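Local coordinates for protein methyl-coenzyme M reductase subunit beta (Methanosarcina barkeri, PDB 1E6Y) that forms part of the nickel-dependent complex that reduces methyl-coenzyme M with coenzyme B, releasing methane in the last step of methanogenesis, at residues Leu237-Leu242 and Val296-Ala301; Ser267-Ala272 and Glu336-Leu341; Arg271-Gly276 and Asn289-Asn294. All blocks are in the same frame, centred on the assembly; numbering follows the deposited sequence.

Contact 1 (Leu237-Leu242 and Val296-Ala301); sequences LAYQGL and VPKWNA
Tyr-239 and Ala-301 carry the meeting of these two helical turns, a case of an aromatic side chain bridging to a helix mainly through its base, the CB and CD1 atoms. The tyrosine CG lies anti to its own carbonyl carbon (chi1 -79°), and this rotation lays the near end of the ring beside the alanine methyl. Ala-301 CB rests 4.1 Å from Tyr-239 CD1 and 4.2 Å from Tyr-239 CB, meeting the ring obliquely. The small residue lets the backbones come close, with the CA atoms of Tyr-239 and Ala-301 6.2 Å apart. Further out, the hydroxyl end comes loosely near Lys-298, one turn before Ala-301, with Tyr-239 OH 4.3 Å from Lys-298 CE; this is not a polar bond. No hydrogen bond joins the segments, so the contact is apolar and modest in area. The tyrosine sits where helix 228-241 ends in a wider pi-type turn, with Gly-241 N and Leu-242 N both bonding weakly to Leu-237 O. Around this pair, Tyr-239 also touches Val-305 on the next turn of helix 296-318 and Val-4 of strand 3-7, while Gln-240 NE2 bonds to Ala-304 O and Phe-385 O. The contact thus joins the end of helix 228-241 to the first turns of helix 296-318, beside the N-terminal strand.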
ATOM      1  N   LEU E 237      -4.151  20.526 -26.913  1.00 10.92           N
ATOM      2  CA  LEU E 237      -5.592  20.303 -26.800  1.00 11.15           C
ATOM      3  C   LEU E 237      -6.339  20.756 -28.056  1.00 10.89           C
ATOM      4  O   LEU E 237      -7.149  20.007 -28.605  1.00 10.78           O
ATOM      5  CB  LEU E 237      -6.150  21.038 -25.575  1.00 11.30           C
ATOM      6  CG  LEU E 237      -7.671  21.007 -25.378  1.00 11.68           C
ATOM      7  CD1 LEU E 237      -8.154  19.581 -25.178  1.00 12.09           C
ATOM      8  CD2 LEU E 237      -8.043  21.857 -24.184  1.00 12.12           C
ATOM      9  N   ALA E 238      -6.056  21.973 -28.512  1.00 10.79           N
ATOM     10  CA  ALA E 238      -6.744  22.537 -29.670  1.00 10.82           C
ATOM     11  C   ALA E 238      -6.500  21.716 -30.934  1.00 10.36           C
ATOM     12  O   ALA E 238      -7.446  21.320 -31.618  1.00 10.67           O
ATOM     13  CB  ALA E 238      -6.301  23.979 -29.891  1.00 10.57           C
ATOM     14  N   TYR E 239      -5.233  21.422 -31.212  1.00 10.52           N
ATOM     15  CA  TYR E 239      -4.857  20.766 -32.457  1.00 11.03           C
ATOM     16  C   TYR E 239      -5.076  19.252 -32.448  1.00 10.64           C
ATOM     17  O   TYR E 239      -5.736  18.714 -33.339  1.00 10.62           O
ATOM     18  CB  TYR E 239      -3.402  21.094 -32.801  1.00 11.68           C
ATOM     19  CG  TYR E 239      -3.234  22.463 -33.415  1.00 12.28           C
ATOM     20  CD1 TYR E 239      -2.964  23.577 -32.622  1.00 13.42           C
ATOM     21  CD2 TYR E 239      -3.401  22.654 -34.786  1.00 13.92           C
ATOM     22  CE1 TYR E 239      -2.869  24.854 -33.177  1.00 13.70           C
ATOM     23  CE2 TYR E 239      -3.310  23.923 -35.353  1.00 14.45           C
ATOM     24  CZ  TYR E 239      -3.046  25.018 -34.543  1.00 14.71           C
ATOM     25  OH  TYR E 239      -2.980  26.278 -35.101  1.00 14.62           O
ATOM     26  N   GLN E 240      -4.537  18.566 -31.444  1.00 10.98           N
ATOM     27  CA  GLN E 240      -4.719  17.122 -31.351  1.00 11.12           C
ATOM     28  C   GLN E 240      -6.127  16.750 -30.892  1.00 10.90           C
ATOM     29  O   GLN E 240      -6.757  15.859 -31.466  1.00 11.31           O
ATOM     30  CB  GLN E 240      -3.693  16.500 -30.402  1.00 11.16           C
ATOM     31  CG  GLN E 240      -3.690  14.977 -30.425  1.00 10.88           C
ATOM     32  CD  GLN E 240      -2.838  14.376 -29.327  1.00 11.54           C
ATOM     33  OE1 GLN E 240      -3.034  14.662 -28.144  1.00 12.19           O
ATOM     34  NE2 GLN E 240      -1.897  13.520 -29.709  1.00 10.85           N
ATOM     35  N   GLY E 241      -6.621  17.446 -29.873  1.00 10.89           N
ATOM     36  CA  GLY E 241      -7.885  17.066 -29.271  1.00 10.59           C
ATOM     37  C   GLY E 241      -9.120  17.546 -30.008  1.00 10.50           C
ATOM     38  O   GLY E 241     -10.106  16.814 -30.117  1.00 10.79           O
ATOM     39  N   LEU E 242      -9.076  18.778 -30.510  1.00 10.50           N
ATOM     40  CA  LEU E 242     -10.281  19.433 -31.003  1.00 10.45           C
ATOM     41  C   LEU E 242     -10.218  19.770 -32.492  1.00 10.48           C
ATOM     42  O   LEU E 242     -10.980  20.613 -32.976  1.00 10.21           O
ATOM     43  CB  LEU E 242     -10.554  20.695 -30.179  1.00 11.28           C
ATOM     44  CG  LEU E 242     -10.725  20.468 -28.669  1.00 11.22           C
ATOM     45  CD1 LEU E 242     -10.959  21.798 -27.961  1.00 12.56           C
ATOM     46  CD2 LEU E 242     -11.891  19.513 -28.415  1.00 12.58           C
ATOM     47  N   VAL E 296       8.340  26.394 -30.912  1.00 11.78           N
ATOM     48  CA  VAL E 296       8.528  25.068 -30.333  1.00 11.07           C
ATOM     49  C   VAL E 296       7.221  24.432 -29.843  1.00 10.50           C
ATOM     50  O   VAL E 296       6.909  23.304 -30.223  1.00 11.30           O
ATOM     51  CB  VAL E 296       9.579  25.091 -29.187  1.00 10.63           C
ATOM     52  CG1 VAL E 296       9.684  23.716 -28.534  1.00 10.28           C
ATOM     53  CG2 VAL E 296      10.939  25.517 -29.739  1.00 11.78           C
ATOM     54  N   PRO E 297       6.397  25.177 -29.078  1.00 10.64           N
ATOM     55  CA  PRO E 297       5.100  24.613 -28.678  1.00 10.46           C
ATOM     56  C   PRO E 297       4.172  24.293 -29.856  1.00 10.68           C
ATOM     57  O   PRO E 297       3.430  23.314 -29.813  1.00 10.55           O
ATOM     58  CB  PRO E 297       4.511  25.687 -27.762  1.00 10.48           C
ATOM     59  CG  PRO E 297       5.707  26.405 -27.219  1.00 11.10           C
ATOM     60  CD  PRO E 297       6.671  26.445 -28.377  1.00 10.17           C
ATOM     61  N   LYS E 298       4.248  25.087 -30.923  1.00 11.23           N
ATOM     62  CA  LYS E 298       3.449  24.822 -32.118  1.00 11.93           C
ATOM     63  C   LYS E 298       3.918  23.579 -32.866  1.00 11.58           C
ATOM     64  O   LYS E 298       3.104  22.808 -33.369  1.00 11.98           O
ATOM     65  CB  LYS E 298       3.479  26.020 -33.062  1.00 14.36           C
ATOM     66  CG  LYS E 298       2.233  26.873 -32.994  1.00 18.00           C
ATOM     67  CD  LYS E 298       2.001  27.579 -34.310  1.00 20.12           C
ATOM     68  CE  LYS E 298       0.726  28.374 -34.268  1.00 21.09           C
ATOM     69  NZ  LYS E 298       0.857  29.604 -35.087  1.00 22.34           N
ATOM     70  N   TRP E 299       5.233  23.409 -32.968  1.00 11.16           N
ATOM     71  CA  TRP E 299       5.796  22.201 -33.562  1.00 10.92           C
ATOM     72  C   TRP E 299       5.350  20.975 -32.770  1.00 10.40           C
ATOM     73  O   TRP E 299       4.971  19.957 -33.348  1.00 11.32           O
ATOM     74  CB  TRP E 299       7.328  22.269 -33.593  1.00 11.72           C
ATOM     75  CG  TRP E 299       7.964  20.942 -33.894  1.00 11.77           C
ATOM     76  CD1 TRP E 299       8.744  20.197 -33.055  1.00 10.92           C
ATOM     77  CD2 TRP E 299       7.779  20.153 -35.076  1.00 12.04           C
ATOM     78  NE1 TRP E 299       9.049  18.990 -33.636  1.00 12.03           N
ATOM     79  CE2 TRP E 299       8.471  18.936 -34.879  1.00 11.72           C
ATOM     80  CE3 TRP E 299       7.092  20.353 -36.283  1.00 11.77           C
ATOM     81  CZ2 TRP E 299       8.498  17.923 -35.843  1.00 12.72           C
ATOM     82  CZ3 TRP E 299       7.117  19.343 -37.242  1.00 12.79           C
ATOM     83  CH2 TRP E 299       7.817  18.143 -37.014  1.00 12.53           C
ATOM     84  N   ASN E 300       5.397  21.085 -31.446  1.00 11.05           N
ATOM     85  CA  ASN E 300       4.928  20.013 -30.578  1.00 10.65           C
ATOM     86  C   ASN E 300       3.470  19.660 -30.863  1.00 10.18           C
ATOM     87  O   ASN E 300       3.115  18.482 -30.932  1.00 10.05           O
ATOM     88  CB  ASN E 300       5.090  20.407 -29.108  1.00 11.00           C
ATOM     89  CG  ASN E 300       4.726  19.282 -28.170  1.00 12.12           C
ATOM     90  OD1 ASN E 300       5.437  18.282 -28.089  1.00 13.72           O
ATOM     91  ND2 ASN E 300       3.568  19.390 -27.530  1.00 11.75           N
ATOM     92  N   ALA E 301       2.641  20.680 -31.077  1.00 10.37           N
ATOM     93  CA  ALA E 301       1.242  20.472 -31.450  1.00 10.42           C
ATOM     94  C   ALA E 301       1.116  19.787 -32.816  1.00 10.45           C
ATOM     95  O   ALA E 301       0.260  18.921 -33.003  1.00 10.08           O
ATOM     96  CB  ALA E 301       0.498  21.800 -31.454  1.00 10.83           C
TER

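Contact 2 (Ser267-Ala272 and Glu336-Leu341); sequences SVVRRA and EKETGL
Val-269 and Thr-339 are the residues whose CA atoms come nearest, 7.8 Å apart, where a turn within helix 261-274 faces the last turn of helix 323-339. Both branches of the valine straddle one methyl: Thr-339 CG2 lies 3.7 Å from Val-269 CG2 and 4.0 Å from Val-269 CG1, the two side chains passing one another in opposing senses. Val-269 CG2 also reaches Glu-338 CG at 4.2 Å, touching the aliphatic part of a residue whose carboxylate bonds to Tyr-2 and Tyr-6 of the gamma subunit. With OG1 of Thr-339 set between the backbone N and carbonyl carbon (chi1 60°), its methyl faces the valine while the hydroxyl turns back to its own chain, bonded to Leu-335 O and accepting from Leu-341 N (3.1 Å, N-H...O angle 152°) in an ST turn. A valine in its place would probably leave Leu-341 N without its hydroxyl acceptor and Leu-335 O without its hydroxyl partner, freeing the turn after the helix to shift. Gly-340, the first residue beyond the helix, has positive phi. The chemistry implies a division between purely apolar contact across the buried interface and polar bonding spent on the helix end and the neighbouring subunit.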
ATOM      1  N   SER E 267       3.013  14.313 -44.729  1.00 14.57           N
ATOM      2  CA  SER E 267       1.957  15.307 -44.553  1.00 14.08           C
ATOM      3  C   SER E 267       2.293  16.299 -43.446  1.00 13.50           C
ATOM      4  O   SER E 267       2.112  17.507 -43.612  1.00 13.68           O
ATOM      5  CB  SER E 267       0.634  14.618 -44.219  1.00 14.10           C
ATOM      6  OG  SER E 267       0.163  13.861 -45.315  1.00 14.31           O
ATOM      7  N   VAL E 268       2.759  15.779 -42.312  1.00 13.36           N
ATOM      8  CA  VAL E 268       3.042  16.604 -41.142  1.00 12.93           C
ATOM      9  C   VAL E 268       4.202  17.559 -41.405  1.00 13.21           C
ATOM     10  O   VAL E 268       4.108  18.751 -41.107  1.00 13.47           O
ATOM     11  CB  VAL E 268       3.354  15.726 -39.896  1.00 12.85           C
ATOM     12  CG1 VAL E 268       3.893  16.583 -38.750  1.00 13.77           C
ATOM     13  CG2 VAL E 268       2.093  15.000 -39.449  1.00 13.22           C
ATOM     14  N   VAL E 269       5.271  17.051 -42.015  1.00 13.29           N
ATOM     15  CA  VAL E 269       6.442  17.878 -42.285  1.00 13.03           C
ATOM     16  C   VAL E 269       6.155  18.921 -43.369  1.00 13.32           C
ATOM     17  O   VAL E 269       6.480  20.097 -43.199  1.00 12.80           O
ATOM     18  CB  VAL E 269       7.663  17.016 -42.696  1.00 13.37           C
ATOM     19  CG1 VAL E 269       8.885  17.899 -42.908  1.00 13.41           C
ATOM     20  CG2 VAL E 269       7.956  15.980 -41.617  1.00 12.62           C
ATOM     21  N   ARG E 270       5.456  18.508 -44.425  1.00 14.01           N
ATOM     22  CA  ARG E 270       5.102  19.406 -45.523  1.00 14.92           C
ATOM     23  C   ARG E 270       4.291  20.586 -44.993  1.00 14.89           C
ATOM     24  O   ARG E 270       4.647  21.746 -45.175  1.00 14.35           O
ATOM     25  CB  ARG E 270       4.279  18.683 -46.592  1.00 15.81           C
ATOM     26  CG  ARG E 270       3.903  19.590 -47.763  1.00 17.93           C
ATOM     27  CD  ARG E 270       2.939  18.949 -48.724  1.00 19.40           C
ATOM     28  NE  ARG E 270       1.579  18.728 -48.253  1.00 21.02           N
ATOM     29  CZ  ARG E 270       1.028  17.542 -48.011  1.00 21.64           C
ATOM     30  NH1 ARG E 270       1.746  16.446 -48.207  1.00 21.97           N
ATOM     31  NH2 ARG E 270      -0.229  17.447 -47.594  1.00 21.79           N
ATOM     32  N   ARG E 271       3.234  20.249 -44.240  1.00 14.63           N
ATOM     33  CA  ARG E 271       2.383  21.300 -43.666  1.00 15.15           C
ATOM     34  C   ARG E 271       3.058  22.196 -42.663  1.00 14.98           C
ATOM     35  O   ARG E 271       2.825  23.414 -42.613  1.00 15.05           O
ATOM     36  CB  ARG E 271       1.141  20.628 -43.057  1.00 15.78           C
ATOM     37  CG  ARG E 271       0.245  20.051 -44.155  1.00 17.45           C
ATOM     38  CD  ARG E 271      -0.753  19.093 -43.557  1.00 18.20           C
ATOM     39  NE  ARG E 271      -1.699  18.448 -44.440  1.00 18.31           N
ATOM     40  CZ  ARG E 271      -2.795  18.965 -44.976  1.00 18.97           C
ATOM     41  NH1 ARG E 271      -3.611  18.269 -45.750  1.00 19.37           N
ATOM     42  NH2 ARG E 271      -3.093  20.240 -44.730  1.00 19.43           N
ATOM     43  N   ALA E 272       3.962  21.624 -41.871  1.00 14.37           N
ATOM     44  CA  ALA E 272       4.721  22.409 -40.899  1.00 14.44           C
ATOM     45  C   ALA E 272       5.649  23.409 -41.592  1.00 14.70           C
ATOM     46  O   ALA E 272       5.828  24.530 -41.115  1.00 14.90           O
ATOM     47  CB  ALA E 272       5.526  21.492 -39.988  1.00 14.57           C
ATOM     48  N   GLU E 336      11.503  12.252 -36.052  1.00  9.95           N
ATOM     49  CA  GLU E 336      12.779  12.805 -35.617  1.00  9.36           C
ATOM     50  C   GLU E 336      13.875  12.506 -36.632  1.00  9.99           C
ATOM     51  O   GLU E 336      14.709  13.362 -36.929  1.00 10.22           O
ATOM     52  CB  GLU E 336      13.181  12.239 -34.252  1.00  8.94           C
ATOM     53  CG  GLU E 336      12.303  12.700 -33.092  1.00  9.54           C
ATOM     54  CD  GLU E 336      12.909  12.391 -31.733  1.00  9.99           C
ATOM     55  OE1 GLU E 336      13.795  11.514 -31.656  1.00 10.14           O
ATOM     56  OE2 GLU E 336      12.481  13.005 -30.735  1.00 10.17           O
ATOM     57  N   LYS E 337      13.865  11.286 -37.163  1.00 10.42           N
ATOM     58  CA  LYS E 337      14.867  10.867 -38.139  1.00 10.91           C
ATOM     59  C   LYS E 337      14.680  11.554 -39.486  1.00 11.00           C
ATOM     60  O   LYS E 337      15.647  11.793 -40.210  1.00 11.03           O
ATOM     61  CB  LYS E 337      14.839   9.346 -38.299  1.00 11.42           C
ATOM     62  CG  LYS E 337      15.544   8.631 -37.160  1.00 11.97           C
ATOM     63  CD  LYS E 337      15.260   7.147 -37.133  1.00 12.79           C
ATOM     64  CE  LYS E 337      16.154   6.455 -36.109  1.00 13.00           C
ATOM     65  NZ  LYS E 337      16.006   7.025 -34.734  1.00 12.55           N
ATOM     66  N   GLU E 338      13.451  11.995 -39.742  1.00 10.59           N
ATOM     67  CA  GLU E 338      13.124  12.727 -40.961  1.00 11.08           C
ATOM     68  C   GLU E 338      13.541  14.197 -40.896  1.00 11.74           C
ATOM     69  O   GLU E 338      13.942  14.773 -41.909  1.00 11.54           O
ATOM     70  CB  GLU E 338      11.619  12.621 -41.241  1.00 10.93           C
ATOM     71  CG  GLU E 338      11.140  13.370 -42.483  1.00 11.28           C
ATOM     72  CD  GLU E 338      11.819  12.901 -43.760  1.00 12.01           C
ATOM     73  OE1 GLU E 338      12.247  13.765 -44.551  1.00 12.64           O
ATOM     74  OE2 GLU E 338      11.911  11.677 -43.984  1.00 11.75           O
ATOM     75  N   THR E 339      13.494  14.786 -39.702  1.00 11.60           N
ATOM     76  CA  THR E 339      13.599  16.239 -39.552  1.00 11.64           C
ATOM     77  C   THR E 339      14.785  16.724 -38.718  1.00 11.38           C
ATOM     78  O   THR E 339      15.209  17.872 -38.853  1.00 11.96           O
ATOM     79  CB  THR E 339      12.316  16.838 -38.924  1.00 11.93           C
ATOM     80  OG1 THR E 339      12.100  16.261 -37.629  1.00 11.58           O
ATOM     81  CG2 THR E 339      11.110  16.577 -39.806  1.00 12.89           C
ATOM     82  N   GLY E 340      15.233  15.902 -37.775  1.00 10.95           N
ATOM     83  CA  GLY E 340      16.213  16.359 -36.801  1.00 11.20           C
ATOM     84  C   GLY E 340      15.574  17.180 -35.691  1.00 10.87           C
ATOM     85  O   GLY E 340      16.264  17.856 -34.929  1.00 10.43           O
ATOM     86  N   LEU E 341      14.249  17.120 -35.607  1.00 11.01           N
ATOM     87  CA  LEU E 341      13.494  17.812 -34.566  1.00 10.91           C
ATOM     88  C   LEU E 341      12.970  16.790 -33.568  1.00 10.59           C
ATOM     89  O   LEU E 341      12.726  15.639 -33.930  1.00 11.16           O
ATOM     90  CB  LEU E 341      12.312  18.560 -35.186  1.00 11.79           C
ATOM     91  CG  LEU E 341      12.650  19.711 -36.130  1.00 12.48           C
ATOM     92  CD1 LEU E 341      11.406  20.121 -36.893  1.00 14.37           C
ATOM     93  CD2 LEU E 341      13.203  20.874 -35.336  1.00 13.36           C
TER

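Contact 3 (Arg271-Gly276 and Asn289-Asn294); sequences RAIEAG and NFYKAN
Ile-273, in the last turn of helix 261-274, makes the first touch with Tyr-291 of strand 289-293, and the isoleucine runs roughly perpendicular to the tyrosine. With CG1 turned to the side of the backbone N (chi1 -69°), the extended branch carries CD1 to the outer part of the ring: Ile-273 CD1 stands 3.7 Å from Tyr-291 CE2 and also 3.7 Å from Tyr-291 OH. Its approach to the ring is oblique. Ile-273 CG1 follows behind, 4.0 Å from Tyr-291 CE2. The chain leaves the helix in a Schellman motif at Gly-276, which has positive phi and whose N bonds to Ile-273 O. The carbonyl of Gly-276 is then presented to Asn-294 just beyond the strand: Asn-294 ND2 donates to Gly-276 O over 2.9 Å (N-H...O angle 156°), lying above the carbonyl plane, 48° out of it. The same amide nitrogen bonds to Ser-279 OG, so one side chain links the helix exit with the hairpin. Strand 289-293 pairs antiparallel with 278-283, whose Ile-278 and Val-280 touch Ile-273 and Tyr-291 respectively. Tyr-2 of the gamma subunit packs on both Ile-273 and Tyr-291, and backbone bonding from Tyr-291 to Thr-339 ties the strand to the end of helix 323-339.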
ATOM      1  N   ARG E 271       3.234  20.249 -44.240  1.00 14.63           N
ATOM      2  CA  ARG E 271       2.383  21.300 -43.666  1.00 15.15           C
ATOM      3  C   ARG E 271       3.058  22.196 -42.663  1.00 14.98           C
ATOM      4  O   ARG E 271       2.825  23.414 -42.613  1.00 15.05           O
ATOM      5  CB  ARG E 271       1.141  20.628 -43.057  1.00 15.78           C
ATOM      6  CG  ARG E 271       0.245  20.051 -44.155  1.00 17.45           C
ATOM      7  CD  ARG E 271      -0.753  19.093 -43.557  1.00 18.20           C
ATOM      8  NE  ARG E 271      -1.699  18.448 -44.440  1.00 18.31           N
ATOM      9  CZ  ARG E 271      -2.795  18.965 -44.976  1.00 18.97           C
ATOM     10  NH1 ARG E 271      -3.611  18.269 -45.750  1.00 19.37           N
ATOM     11  NH2 ARG E 271      -3.093  20.240 -44.730  1.00 19.43           N
ATOM     12  N   ALA E 272       3.962  21.624 -41.871  1.00 14.37           N
ATOM     13  CA  ALA E 272       4.721  22.409 -40.899  1.00 14.44           C
ATOM     14  C   ALA E 272       5.649  23.409 -41.592  1.00 14.70           C
ATOM     15  O   ALA E 272       5.828  24.530 -41.115  1.00 14.90           O
ATOM     16  CB  ALA E 272       5.526  21.492 -39.988  1.00 14.57           C
ATOM     17  N   ILE E 273       6.217  23.002 -42.727  1.00 14.87           N
ATOM     18  CA  ILE E 273       7.081  23.875 -43.521  1.00 15.68           C
ATOM     19  C   ILE E 273       6.272  24.976 -44.206  1.00 16.32           C
ATOM     20  O   ILE E 273       6.650  26.147 -44.171  1.00 17.43           O
ATOM     21  CB  ILE E 273       7.866  23.070 -44.588  1.00 15.63           C
ATOM     22  CG1 ILE E 273       8.905  22.177 -43.903  1.00 15.14           C
ATOM     23  CG2 ILE E 273       8.564  24.015 -45.565  1.00 15.71           C
ATOM     24  CD1 ILE E 273       9.524  21.143 -44.813  1.00 14.93           C
ATOM     25  N   GLU E 274       5.126  24.602 -44.769  1.00 17.77           N
ATOM     26  CA  GLU E 274       4.235  25.561 -45.421  1.00 18.75           C
ATOM     27  C   GLU E 274       3.746  26.629 -44.450  1.00 18.53           C
ATOM     28  O   GLU E 274       3.620  27.797 -44.816  1.00 19.11           O
ATOM     29  CB  GLU E 274       3.036  24.839 -46.037  1.00 20.28           C
ATOM     30  CG  GLU E 274       3.359  24.061 -47.306  1.00 23.24           C
ATOM     31  CD  GLU E 274       2.254  23.099 -47.718  1.00 25.03           C
ATOM     32  OE1 GLU E 274       1.330  22.850 -46.912  1.00 26.55           O
ATOM     33  OE2 GLU E 274       2.331  22.555 -48.840  1.00 27.14           O
ATOM     34  N   ALA E 275       3.517  26.233 -43.202  1.00 18.17           N
ATOM     35  CA  ALA E 275       3.031  27.156 -42.178  1.00 17.84           C
ATOM     36  C   ALA E 275       4.146  28.008 -41.570  1.00 17.75           C
ATOM     37  O   ALA E 275       3.878  28.926 -40.791  1.00 18.71           O
ATOM     38  CB  ALA E 275       2.305  26.379 -41.083  1.00 17.97           C
ATOM     39  N   GLY E 276       5.392  27.699 -41.917  1.00 16.86           N
ATOM     40  CA  GLY E 276       6.524  28.434 -41.377  1.00 16.43           C
ATOM     41  C   GLY E 276       6.876  28.049 -39.949  1.00 15.68           C
ATOM     42  O   GLY E 276       7.654  28.739 -39.290  1.00 15.96           O
ATOM     43  N   ASN E 289      18.924  17.658 -44.441  1.00 13.95           N
ATOM     44  CA  ASN E 289      18.553  18.934 -43.836  1.00 14.02           C
ATOM     45  C   ASN E 289      18.167  18.776 -42.368  1.00 13.95           C
ATOM     46  O   ASN E 289      17.211  18.069 -42.036  1.00 14.21           O
ATOM     47  CB  ASN E 289      17.382  19.563 -44.596  1.00 15.00           C
ATOM     48  CG  ASN E 289      17.731  19.892 -46.031  1.00 16.04           C
ATOM     49  OD1 ASN E 289      18.699  20.603 -46.297  1.00 16.89           O
ATOM     50  ND2 ASN E 289      16.964  19.349 -46.968  1.00 16.43           N
ATOM     51  N   PHE E 290      18.935  19.421 -41.496  1.00 13.55           N
ATOM     52  CA  PHE E 290      18.576  19.541 -40.089  1.00 14.36           C
ATOM     53  C   PHE E 290      17.622  20.719 -39.948  1.00 14.56           C
ATOM     54  O   PHE E 290      17.971  21.850 -40.288  1.00 14.51           O
ATOM     55  CB  PHE E 290      19.823  19.790 -39.235  1.00 14.96           C
ATOM     56  CG  PHE E 290      20.752  18.607 -39.145  1.00 15.48           C
ATOM     57  CD1 PHE E 290      22.042  18.678 -39.666  1.00 16.17           C
ATOM     58  CD2 PHE E 290      20.360  17.444 -38.488  1.00 15.85           C
ATOM     59  CE1 PHE E 290      22.928  17.611 -39.531  1.00 15.91           C
ATOM     60  CE2 PHE E 290      21.241  16.369 -38.347  1.00 15.91           C
ATOM     61  CZ  PHE E 290      22.525  16.454 -38.870  1.00 16.70           C
ATOM     62  N   TYR E 291      16.405  20.447 -39.486  1.00 13.73           N
ATOM     63  CA  TYR E 291      15.407  21.496 -39.312  1.00 14.08           C
ATOM     64  C   TYR E 291      15.498  22.139 -37.936  1.00 14.00           C
ATOM     65  O   TYR E 291      16.145  21.607 -37.034  1.00 14.55           O
ATOM     66  CB  TYR E 291      14.000  20.935 -39.533  1.00 13.45           C
ATOM     67  CG  TYR E 291      13.674  20.676 -40.984  1.00 13.25           C
ATOM     68  CD1 TYR E 291      14.173  19.553 -41.641  1.00 13.47           C
ATOM     69  CD2 TYR E 291      12.944  21.602 -41.727  1.00 13.74           C
ATOM     70  CE1 TYR E 291      13.965  19.365 -43.003  1.00 13.47           C
ATOM     71  CE2 TYR E 291      12.730  21.426 -43.088  1.00 13.47           C
ATOM     72  CZ  TYR E 291      13.245  20.308 -43.721  1.00 14.09           C
ATOM     73  OH  TYR E 291      13.065  20.150 -45.073  1.00 13.91           O
ATOM     74  N   LYS E 292      14.938  23.340 -37.823  1.00 14.13           N
ATOM     75  CA  LYS E 292      14.735  23.990 -36.532  1.00 13.93           C
ATOM     76  C   LYS E 292      13.261  24.360 -36.391  1.00 14.14           C
ATOM     77  O   LYS E 292      12.582  24.621 -37.386  1.00 13.59           O
ATOM     78  CB  LYS E 292      15.595  25.252 -36.414  1.00 15.04           C
ATOM     79  CG  LYS E 292      15.267  26.328 -37.436  1.00 16.80           C
ATOM     80  CD  LYS E 292      16.167  27.541 -37.274  1.00 18.59           C
ATOM     81  CE  LYS E 292      15.990  28.517 -38.429  1.00 20.18           C
ATOM     82  NZ  LYS E 292      16.805  29.752 -38.235  1.00 21.78           N
ATOM     83  N   ALA E 293      12.757  24.298 -35.163  1.00 13.77           N
ATOM     84  CA  ALA E 293      11.398  24.733 -34.875  1.00 14.35           C
ATOM     85  C   ALA E 293      11.397  26.225 -34.549  1.00 14.65           C
ATOM     86  O   ALA E 293      12.076  26.669 -33.620  1.00 15.12           O
ATOM     87  CB  ALA E 293      10.827  23.932 -33.706  1.00 14.59           C
ATOM     88  N   ASN E 294      10.667  26.997 -35.349  1.00 14.92           N
ATOM     89  CA  ASN E 294      10.559  28.438 -35.147  1.00 15.02           C
ATOM     90  C   ASN E 294       9.580  28.766 -34.024  1.00 14.92           C
ATOM     91  O   ASN E 294       9.664  29.828 -33.403  1.00 14.82           O
ATOM     92  CB  ASN E 294      10.115  29.118 -36.444  1.00 16.49           C
ATOM     93  CG  ASN E 294      11.064  28.848 -37.598  1.00 16.91           C
ATOM     94  OD1 ASN E 294      12.278  29.024 -37.475  1.00 18.76           O
ATOM     95  ND2 ASN E 294      10.518  28.397 -38.719  1.00 17.30           N
TER

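All three contacts lie on one side of the chain's centre within the C-terminal domain of the beta-subunit family, away from the coenzyme-binding sites. Contacts 2 and 3 have centres about 7 Å apart and share helix 261-274 through Arg-271 and Ala-272; contact 1 is about 15 Å from each, centre to centre. Along the chain, 237-242 comes first, then 267-276, the strand 289-293, helix 296-318 and the end of helix 323-339, so the segments of contacts 1 and 2 alternate, while both segments of contact 3 fall between those of contact 1. Trp-299 connects them, packing on Ala-272, Ala-293 and Leu-341. Four helices and a two-stranded hairpin are thereby joined beside the gamma subunit.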